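Non-structural protein NS2 (Bluetongue virus, PDB 1UTY) binds single-stranded RNA, a property that resides in the N-terminal domain of this bluetongue virus non-structural protein. Local coordinates at residues E92-M104 and K120-N134. Residues are numbered along the deposited sequence; the frame is centred on the assembly and turned at random.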
ATOM      1  N   GLU A  92       2.979 -12.181   5.351  1.00 24.70           N
ATOM      2  CA  GLU A  92       1.526 -12.015   5.351  1.00 25.74           C
ATOM      3  C   GLU A  92       0.814 -12.301   6.668  1.00 25.58           C
ATOM      4  O   GLU A  92      -0.393 -12.073   6.774  1.00 25.91           O
ATOM      5  CB  GLU A  92       0.909 -12.852   4.225  1.00 26.17           C
ATOM      6  CG  GLU A  92       0.829 -12.156   2.869  0.75 28.33           C
ATOM      7  CD  GLU A  92       1.358 -10.719   2.843  0.75 30.86           C
ATOM      8  OE1 GLU A  92       0.528  -9.792   2.701  0.75 32.39           O
ATOM      9  OE2 GLU A  92       2.594 -10.505   2.928  0.75 30.87           O
ATOM     10  N   GLU A  93       1.551 -12.795   7.658  1.00 25.47           N
ATOM     11  CA  GLU A  93       1.000 -12.977   9.003  1.00 25.28           C
ATOM     12  C   GLU A  93       0.682 -11.618   9.666  1.00 24.27           C
ATOM     13  O   GLU A  93      -0.175 -11.549  10.547  1.00 24.69           O
ATOM     14  CB  GLU A  93       1.935 -13.845   9.881  1.00 25.61           C
ATOM     15  CG  GLU A  93       3.384 -13.357   9.952  0.85 28.31           C
ATOM     16  CD  GLU A  93       4.404 -14.425  10.366  0.85 31.62           C
ATOM     17  OE1 GLU A  93       4.269 -15.036  11.463  0.85 31.61           O
ATOM     18  OE2 GLU A  93       5.374 -14.629   9.597  0.85 31.65           O
ATOM     19  N   TRP A  94       1.336 -10.546   9.215  1.00 22.96           N
ATOM     20  CA  TRP A  94       1.201  -9.228   9.844  1.00 21.79           C
ATOM     21  C   TRP A  94       0.594  -8.175   8.929  1.00 21.76           C
ATOM     22  O   TRP A  94       0.725  -8.263   7.713  1.00 21.36           O
ATOM     23  CB  TRP A  94       2.557  -8.697  10.330  1.00 20.94           C
ATOM     24  CG  TRP A  94       3.461  -9.663  11.013  1.00 20.32           C
ATOM     25  CD1 TRP A  94       4.664 -10.112  10.544  1.00 20.27           C
ATOM     26  CD2 TRP A  94       3.275 -10.295  12.297  1.00 20.05           C
ATOM     27  NE1 TRP A  94       5.229 -10.986  11.441  1.00 20.14           N
ATOM     28  CE2 TRP A  94       4.407 -11.122  12.526  1.00 19.59           C
ATOM     29  CE3 TRP A  94       2.262 -10.263  13.272  1.00 20.69           C
ATOM     30  CZ2 TRP A  94       4.567 -11.899  13.693  1.00 18.37           C
ATOM     31  CZ3 TRP A  94       2.414 -11.045  14.446  1.00 20.64           C
ATOM     32  CH2 TRP A  94       3.560 -11.856  14.633  1.00 20.19           C
ATOM     33  N   LYS A  95      -0.055  -7.177   9.538  1.00 22.11           N
ATOM     34  CA  LYS A  95      -0.563  -5.986   8.853  1.00 22.41           C
ATOM     35  C   LYS A  95       0.592  -4.990   8.664  1.00 22.20           C
ATOM     36  O   LYS A  95       1.496  -4.920   9.504  1.00 21.39           O
ATOM     37  CB  LYS A  95      -1.609  -5.252   9.725  1.00 22.34           C
ATOM     38  CG  LYS A  95      -2.947  -5.933   9.952  1.00 26.44           C
ATOM     39  CD  LYS A  95      -4.010  -4.954  10.536  1.00 28.78           C
ATOM     40  CE  LYS A  95      -4.751  -5.596  11.721  1.00 32.62           C
ATOM     41  NZ  LYS A  95      -6.260  -5.417  11.755  1.00 33.81           N
ATOM     42  N   PHE A  96       0.505  -4.179   7.606  1.00 21.85           N
ATOM     43  CA  PHE A  96       1.423  -3.068   7.386  1.00 21.52           C
ATOM     44  C   PHE A  96       0.687  -1.844   6.895  1.00 21.83           C
ATOM     45  O   PHE A  96      -0.344  -1.950   6.241  1.00 21.92           O
ATOM     46  CB  PHE A  96       2.455  -3.430   6.319  1.00 21.29           C
ATOM     47  CG  PHE A  96       3.269  -4.604   6.671  1.00 19.63           C
ATOM     48  CD1 PHE A  96       2.798  -5.888   6.413  1.00 18.72           C
ATOM     49  CD2 PHE A  96       4.485  -4.436   7.299  1.00 16.45           C
ATOM     50  CE1 PHE A  96       3.543  -6.983   6.781  1.00 20.73           C
ATOM     51  CE2 PHE A  96       5.224  -5.503   7.668  1.00 16.87           C
ATOM     52  CZ  PHE A  96       4.767  -6.791   7.422  1.00 18.94           C
ATOM     53  N   GLU A  97       1.254  -0.680   7.177  1.00 21.87           N
ATOM     54  CA  GLU A  97       0.875   0.519   6.459  1.00 21.99           C
ATOM     55  C   GLU A  97       1.495   0.481   5.058  1.00 22.34           C
ATOM     56  O   GLU A  97       2.717   0.543   4.913  1.00 22.28           O
ATOM     57  CB  GLU A  97       1.345   1.754   7.211  1.00 21.35           C
ATOM     58  CG  GLU A  97       0.982   3.047   6.502  1.00 22.31           C
ATOM     59  CD  GLU A  97       1.499   4.276   7.206  1.00 23.21           C
ATOM     60  OE1 GLU A  97       1.864   4.194   8.403  1.00 25.15           O
ATOM     61  OE2 GLU A  97       1.535   5.340   6.556  1.00 25.23           O
ATOM     62  N   GLY A  98       0.646   0.368   4.037  1.00 22.72           N
ATOM     63  CA  GLY A  98       1.059   0.504   2.651  1.00 23.09           C
ATOM     64  C   GLY A  98       1.589   1.900   2.362  1.00 23.73           C
ATOM     65  O   GLY A  98       0.862   2.872   2.339  1.00 23.35           O
ATOM     66  N   VAL A  99       2.891   1.994   2.168  1.00 24.68           N
ATOM     67  CA  VAL A  99       3.532   3.268   1.924  1.00 25.18           C
ATOM     68  C   VAL A  99       3.789   3.336   0.427  1.00 25.75           C
ATOM     69  O   VAL A  99       4.284   2.365  -0.176  1.00 26.36           O
ATOM     70  CB  VAL A  99       4.867   3.370   2.709  1.00 25.31           C
ATOM     71  CG1 VAL A  99       5.583   4.674   2.411  1.00 24.96           C
ATOM     72  CG2 VAL A  99       4.621   3.216   4.215  1.00 25.11           C
ATOM     73  N   SER A 100       3.429   4.469  -0.165  1.00 25.31           N
ATOM     74  CA  SER A 100       3.687   4.735  -1.574  1.00 25.78           C
ATOM     75  C   SER A 100       5.090   5.314  -1.855  1.00 25.64           C
ATOM     76  O   SER A 100       5.714   5.971  -1.003  1.00 25.84           O
ATOM     77  CB  SER A 100       2.631   5.702  -2.124  1.00 25.82           C
ATOM     78  OG  SER A 100       1.396   5.041  -2.344  1.00 27.31           O
ATOM     79  N   VAL A 101       5.547   5.093  -3.079  1.00 24.77           N
ATOM     80  CA  VAL A 101       6.812   5.608  -3.542  1.00 24.19           C
ATOM     81  C   VAL A 101       6.536   6.772  -4.476  1.00 23.73           C
ATOM     82  O   VAL A 101       5.710   6.669  -5.373  1.00 23.48           O
ATOM     83  CB  VAL A 101       7.580   4.512  -4.326  1.00 23.97           C
ATOM     84  CG1 VAL A 101       8.700   5.112  -5.146  1.00 24.26           C
ATOM     85  CG2 VAL A 101       8.113   3.482  -3.383  1.00 23.89           C
ATOM     86  N   THR A 102       7.234   7.880  -4.257  1.00 23.51           N
ATOM     87  CA  THR A 102       7.246   8.972  -5.221  1.00 23.04           C
ATOM     88  C   THR A 102       8.700   9.192  -5.600  1.00 22.70           C
ATOM     89  O   THR A 102       9.484   9.603  -4.769  1.00 22.78           O
ATOM     90  CB  THR A 102       6.638  10.263  -4.625  1.00 23.15           C
ATOM     91  OG1 THR A 102       5.351   9.984  -4.056  1.00 22.77           O
ATOM     92  CG2 THR A 102       6.335  11.262  -5.734  1.00 22.32           C
ATOM     93  N   PRO A 103       9.070   8.872  -6.832  1.00 22.51           N
ATOM     94  CA  PRO A 103      10.450   9.065  -7.284  1.00 22.61           C
ATOM     95  C   PRO A 103      10.871  10.539  -7.248  1.00 22.84           C
ATOM     96  O   PRO A 103      10.048  11.429  -7.417  1.00 23.03           O
ATOM     97  CB  PRO A 103      10.428   8.533  -8.723  1.00 22.67           C
ATOM     98  CG  PRO A 103       8.995   8.512  -9.123  1.00 22.59           C
ATOM     99  CD  PRO A 103       8.215   8.271  -7.874  1.00 22.62           C
ATOM    100  N   MET A 104      12.149  10.785  -7.002  1.00 23.06           N
ATOM    101  CA  MET A 104      12.676  12.142  -6.946  1.00 23.34           C
ATOM    102  C   MET A 104      13.932  12.193  -7.768  1.00 23.11           C
ATOM    103  O   MET A 104      14.789  11.320  -7.642  1.00 23.39           O
ATOM    104  CB  MET A 104      13.041  12.541  -5.511  1.00 23.21           C
ATOM    105  CG  MET A 104      11.868  12.640  -4.562  1.00 23.89           C
ATOM    106  SD  MET A 104      12.336  13.330  -2.979  1.00 24.22           S
ATOM    107  CE  MET A 104      13.615  12.151  -2.427  1.00 26.38           C
ATOM    108  N   LYS A 120      13.767   7.193  -4.161  1.00 24.60           N
ATOM    109  CA  LYS A 120      12.349   6.931  -4.011  1.00 24.65           C
ATOM    110  C   LYS A 120      11.911   7.432  -2.650  1.00 24.24           C
ATOM    111  O   LYS A 120      12.371   6.919  -1.624  1.00 24.62           O
ATOM    112  CB  LYS A 120      12.047   5.442  -4.227  1.00 24.80           C
ATOM    113  CG  LYS A 120      12.901   4.841  -5.332  1.00 26.38           C
ATOM    114  CD  LYS A 120      12.171   3.853  -6.197  1.00 29.65           C
ATOM    115  CE  LYS A 120      13.176   2.842  -6.749  1.00 30.52           C
ATOM    116  NZ  LYS A 120      12.618   2.116  -7.923  1.00 31.88           N
ATOM    117  N   TYR A 121      11.069   8.469  -2.652  1.00 23.60           N
ATOM    118  CA  TYR A 121      10.567   9.062  -1.414  1.00 23.57           C
ATOM    119  C   TYR A 121       9.292   8.381  -0.911  1.00 24.02           C
ATOM    120  O   TYR A 121       8.309   8.244  -1.652  1.00 24.68           O
ATOM    121  CB  TYR A 121      10.333  10.572  -1.556  1.00 23.24           C
ATOM    122  CG  TYR A 121       9.920  11.208  -0.245  1.00 23.08           C
ATOM    123  CD1 TYR A 121      10.819  11.294   0.830  1.00 23.00           C
ATOM    124  CD2 TYR A 121       8.627  11.668  -0.052  1.00 21.63           C
ATOM    125  CE1 TYR A 121      10.435  11.848   2.047  1.00 22.03           C
ATOM    126  CE2 TYR A 121       8.234  12.225   1.160  1.00 21.35           C
ATOM    127  CZ  TYR A 121       9.140  12.317   2.201  1.00 22.30           C
ATOM    128  OH  TYR A 121       8.740  12.867   3.403  1.00 22.68           O
ATOM    129  N   CYS A 122       9.311   7.986   0.358  1.00 24.09           N
ATOM    130  CA  CYS A 122       8.230   7.211   0.965  1.00 24.15           C
ATOM    131  C   CYS A 122       7.900   7.803   2.323  1.00 24.60           C
ATOM    132  O   CYS A 122       8.771   7.885   3.200  1.00 24.27           O
ATOM    133  CB  CYS A 122       8.642   5.750   1.145  1.00 23.71           C
ATOM    134  SG  CYS A 122       9.396   4.996  -0.299  1.00 23.85           S
ATOM    135  N   LYS A 123       6.653   8.230   2.484  1.00 24.90           N
ATOM    136  CA  LYS A 123       6.215   8.831   3.726  1.00 26.25           C
ATOM    137  C   LYS A 123       5.183   7.935   4.392  1.00 26.43           C
ATOM    138  O   LYS A 123       4.119   7.665   3.832  1.00 27.50           O
ATOM    139  CB  LYS A 123       5.665  10.261   3.505  1.00 26.25           C
ATOM    140  CG  LYS A 123       5.146  10.931   4.792  1.00 27.75           C
ATOM    141  CD  LYS A 123       5.331  12.443   4.794  1.00 32.00           C
ATOM    142  CE  LYS A 123       4.690  13.114   6.032  1.00 34.79           C
ATOM    143  NZ  LYS A 123       4.984  12.401   7.337  1.00 37.43           N
ATOM    144  N   GLY A 124       5.515   7.468   5.586  1.00 26.67           N
ATOM    145  CA  GLY A 124       4.629   6.628   6.368  1.00 26.66           C
ATOM    146  C   GLY A 124       4.032   7.465   7.478  1.00 26.57           C
ATOM    147  O   GLY A 124       4.665   8.389   7.961  1.00 26.28           O
ATOM    148  N   MET A 125       2.807   7.139   7.868  1.00 26.60           N
ATOM    149  CA  MET A 125       2.075   7.919   8.849  1.00 26.40           C
ATOM    150  C   MET A 125       2.101   7.269  10.245  1.00 26.16           C
ATOM    151  O   MET A 125       1.731   7.906  11.225  1.00 26.72           O
ATOM    152  CB  MET A 125       0.634   8.171   8.366  1.00 26.24           C
ATOM    153  CG  MET A 125       0.521   9.147   7.154  1.00 26.57           C
ATOM    154  SD  MET A 125       1.363  10.780   7.354  1.00 28.50           S
ATOM    155  CE  MET A 125       0.293  11.573   8.602  1.00 28.21           C
ATOM    156  N   GLY A 126       2.548   6.022  10.330  1.00 25.28           N
ATOM    157  CA  GLY A 126       2.690   5.351  11.607  1.00 25.07           C
ATOM    158  C   GLY A 126       1.388   4.910  12.253  1.00 25.03           C
ATOM    159  O   GLY A 126       1.273   4.925  13.479  1.00 25.58           O
ATOM    160  N   ILE A 127       0.423   4.494  11.434  1.00 24.77           N
ATOM    161  CA  ILE A 127      -0.905   4.079  11.899  1.00 24.42           C
ATOM    162  C   ILE A 127      -1.106   2.556  12.041  1.00 24.50           C
ATOM    163  O   ILE A 127      -2.175   2.116  12.471  1.00 25.03           O
ATOM    164  CB  ILE A 127      -2.000   4.660  10.957  1.00 24.85           C
ATOM    165  CG1 ILE A 127      -1.867   4.084   9.538  1.00 25.03           C
ATOM    166  CG2 ILE A 127      -1.965   6.218  10.952  1.00 23.83           C
ATOM    167  CD1 ILE A 127      -3.075   4.396   8.656  1.00 25.46           C
ATOM    168  N   VAL A 128      -0.120   1.750  11.638  1.00 23.58           N
ATOM    169  CA  VAL A 128      -0.171   0.316  11.912  1.00 22.26           C
ATOM    170  C   VAL A 128       0.990  -0.035  12.840  1.00 22.20           C
ATOM    171  O   VAL A 128       2.164   0.171  12.495  1.00 22.11           O
ATOM    172  CB  VAL A 128      -0.116  -0.564  10.623  1.00 22.50           C
ATOM    173  CG1 VAL A 128      -0.136  -2.057  10.982  1.00 21.43           C
ATOM    174  CG2 VAL A 128      -1.266  -0.229   9.649  1.00 20.94           C
ATOM    175  N   GLN A 129       0.650  -0.557  14.012  1.00 21.00           N
ATOM    176  CA  GLN A 129       1.631  -0.955  14.997  1.00 21.03           C
ATOM    177  C   GLN A 129       2.380  -2.178  14.498  1.00 21.10           C
ATOM    178  O   GLN A 129       1.831  -2.962  13.705  1.00 21.15           O
ATOM    179  CB  GLN A 129       0.957  -1.277  16.332  1.00 21.17           C
ATOM    180  CG  GLN A 129       0.353  -0.078  17.049  1.00 20.51           C
ATOM    181  CD  GLN A 129      -0.574  -0.511  18.168  1.00 22.22           C
ATOM    182  OE1 GLN A 129      -1.800  -0.329  18.083  1.00 23.87           O
ATOM    183  NE2 GLN A 129      -0.002  -1.099  19.212  1.00 20.32           N
ATOM    184  N   PRO A 130       3.624  -2.343  14.953  1.00 20.44           N
ATOM    185  CA  PRO A 130       4.421  -3.505  14.588  1.00 20.30           C
ATOM    186  C   PRO A 130       3.786  -4.774  15.162  1.00 20.35           C
ATOM    187  O   PRO A 130       3.171  -4.733  16.232  1.00 19.62           O
ATOM    188  CB  PRO A 130       5.757  -3.231  15.282  1.00 20.78           C
ATOM    189  CG  PRO A 130       5.767  -1.741  15.517  1.00 20.27           C
ATOM    190  CD  PRO A 130       4.360  -1.442  15.863  1.00 20.53           C
ATOM    191  N   TYR A 131       3.932  -5.877  14.436  1.00 20.39           N
ATOM    192  CA  TYR A 131       3.498  -7.198  14.880  1.00 21.34           C
ATOM    193  C   TYR A 131       2.029  -7.294  15.274  1.00 22.02           C
ATOM    194  O   TYR A 131       1.694  -7.921  16.275  1.00 22.85           O
ATOM    195  CB  TYR A 131       4.453  -7.753  15.969  1.00 21.51           C
ATOM    196  CG  TYR A 131       5.903  -7.677  15.529  1.00 20.69           C
ATOM    197  CD1 TYR A 131       6.746  -6.657  15.984  1.00 20.42           C
ATOM    198  CD2 TYR A 131       6.411  -8.585  14.599  1.00 20.15           C
ATOM    199  CE1 TYR A 131       8.071  -6.564  15.548  1.00 18.39           C
ATOM    200  CE2 TYR A 131       7.724  -8.513  14.165  1.00 20.22           C
ATOM    201  CZ  TYR A 131       8.545  -7.494  14.639  1.00 20.49           C
ATOM    202  OH  TYR A 131       9.836  -7.427  14.195  1.00 21.38           O
ATOM    203  N   MET A 132       1.159  -6.681  14.471  1.00 22.83           N
ATOM    204  CA  MET A 132      -0.284  -6.923  14.532  1.00 23.41           C
ATOM    205  C   MET A 132      -0.684  -7.986  13.493  1.00 23.38           C
ATOM    206  O   MET A 132      -0.371  -7.855  12.310  1.00 23.65           O
ATOM    207  CB  MET A 132      -1.070  -5.626  14.301  1.00 23.67           C
ATOM    208  CG  MET A 132      -1.228  -4.669  15.532  1.00 26.05           C
ATOM    209  SD  MET A 132      -1.017  -5.330  17.222  1.00 31.86           S
ATOM    210  CE  MET A 132      -2.377  -6.676  17.274  1.00 33.03           C
ATOM    211  N   ARG A 133      -1.359  -9.041  13.940  1.00 23.46           N
ATOM    212  CA  ARG A 133      -1.835 -10.103  13.052  1.00 24.56           C
ATOM    213  C   ARG A 133      -2.688  -9.544  11.915  1.00 24.09           C
ATOM    214  O   ARG A 133      -3.494  -8.651  12.130  1.00 24.23           O
ATOM    215  CB  ARG A 133      -2.671 -11.116  13.831  1.00 24.76           C
ATOM    216  CG  ARG A 133      -1.922 -12.346  14.308  1.00 27.63           C
ATOM    217  CD  ARG A 133      -2.764 -13.264  15.222  1.00 32.14           C
ATOM    218  NE  ARG A 133      -4.143 -12.784  15.366  1.00 33.69           N
ATOM    219  CZ  ARG A 133      -4.609 -12.092  16.410  0.85 34.38           C
ATOM    220  NH1 ARG A 133      -3.822 -11.792  17.437  0.85 33.86           N
ATOM    221  NH2 ARG A 133      -5.879 -11.701  16.426  0.85 35.72           N
ATOM    222  N   ASN A 134      -2.522 -10.070  10.706  1.00 24.12           N
ATOM    223  CA  ASN A 134      -3.410  -9.662   9.627  1.00 23.75           C
ATOM    224  C   ASN A 134      -4.653 -10.533   9.576  1.00 23.42           C
ATOM    225  O   ASN A 134      -4.865 -11.279   8.625  1.00 23.43           O
ATOM    226  CB  ASN A 134      -2.715  -9.620   8.272  1.00 23.64           C
ATOM    227  CG  ASN A 134      -3.581  -8.943   7.212  1.00 25.02           C
ATOM    228  OD1 ASN A 134      -4.388  -8.054   7.525  1.00 24.79           O
ATOM    229  ND2 ASN A 134      -3.443  -9.378   5.967  1.00 24.98           N
TER
HETATM  230  O   HOH W   1       2.055  -5.259  12.208  1.00 22.94           O
HETATM  231  O   HOH W   2       2.394   2.190  10.189  1.00 27.42           O
HETATM  232  O   HOH W   3       4.556   8.059   0.365  1.00 41.23           O
HETATM  233  O   HOH W   4       2.599   6.399   1.179  1.00 49.04           O
HETATM  234  O   HOH W   5       5.710   9.577  -1.229  1.00 39.90           O
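W94 and Y131 meet edge to face: the ring planes stand at 89°, and Y131 CD2 reaches W94 CE2 at 3.8 Å. Y131 CA lies over that same indole face in a CH-pi contact, E93 CG lies against the rim of the opposite face, and R133 N sits at the edge, in plane. Beside the rings the backbones pair, K95 N giving an almost straight bond (165°) to M132 O. The carboxylate of E97 is the second focus. Its extended chain, CG anti to the backbone N (chi1 180°), carries the group into the turn 124-127, where both oxygens use syn lone pairs: OE2 receives M125 N at 2.6 Å in a nearly straight bond, and OE1 receives G126 N at 2.7 Å in a bent one. A water bridges E97 OE1 to V128 N. Farther along the hairpin, T102 and Y121 form an antiparallel hydrogen-bonded pair, with T102 N 2.8 Å from Y121 O, whereas a water links S100 O to K123 N where the strands diverge. M104 SD approaches the Y121 ring obliquely, a Met-aromatic contact. N134 ND2 reaches across the dimer interface to hydrogen-bond V101 O of the second subunit. Direct pairing at both ends thus brackets a carboxylate-held turn, whose amide dipoles would be expected to stabilise the negative charge of E97.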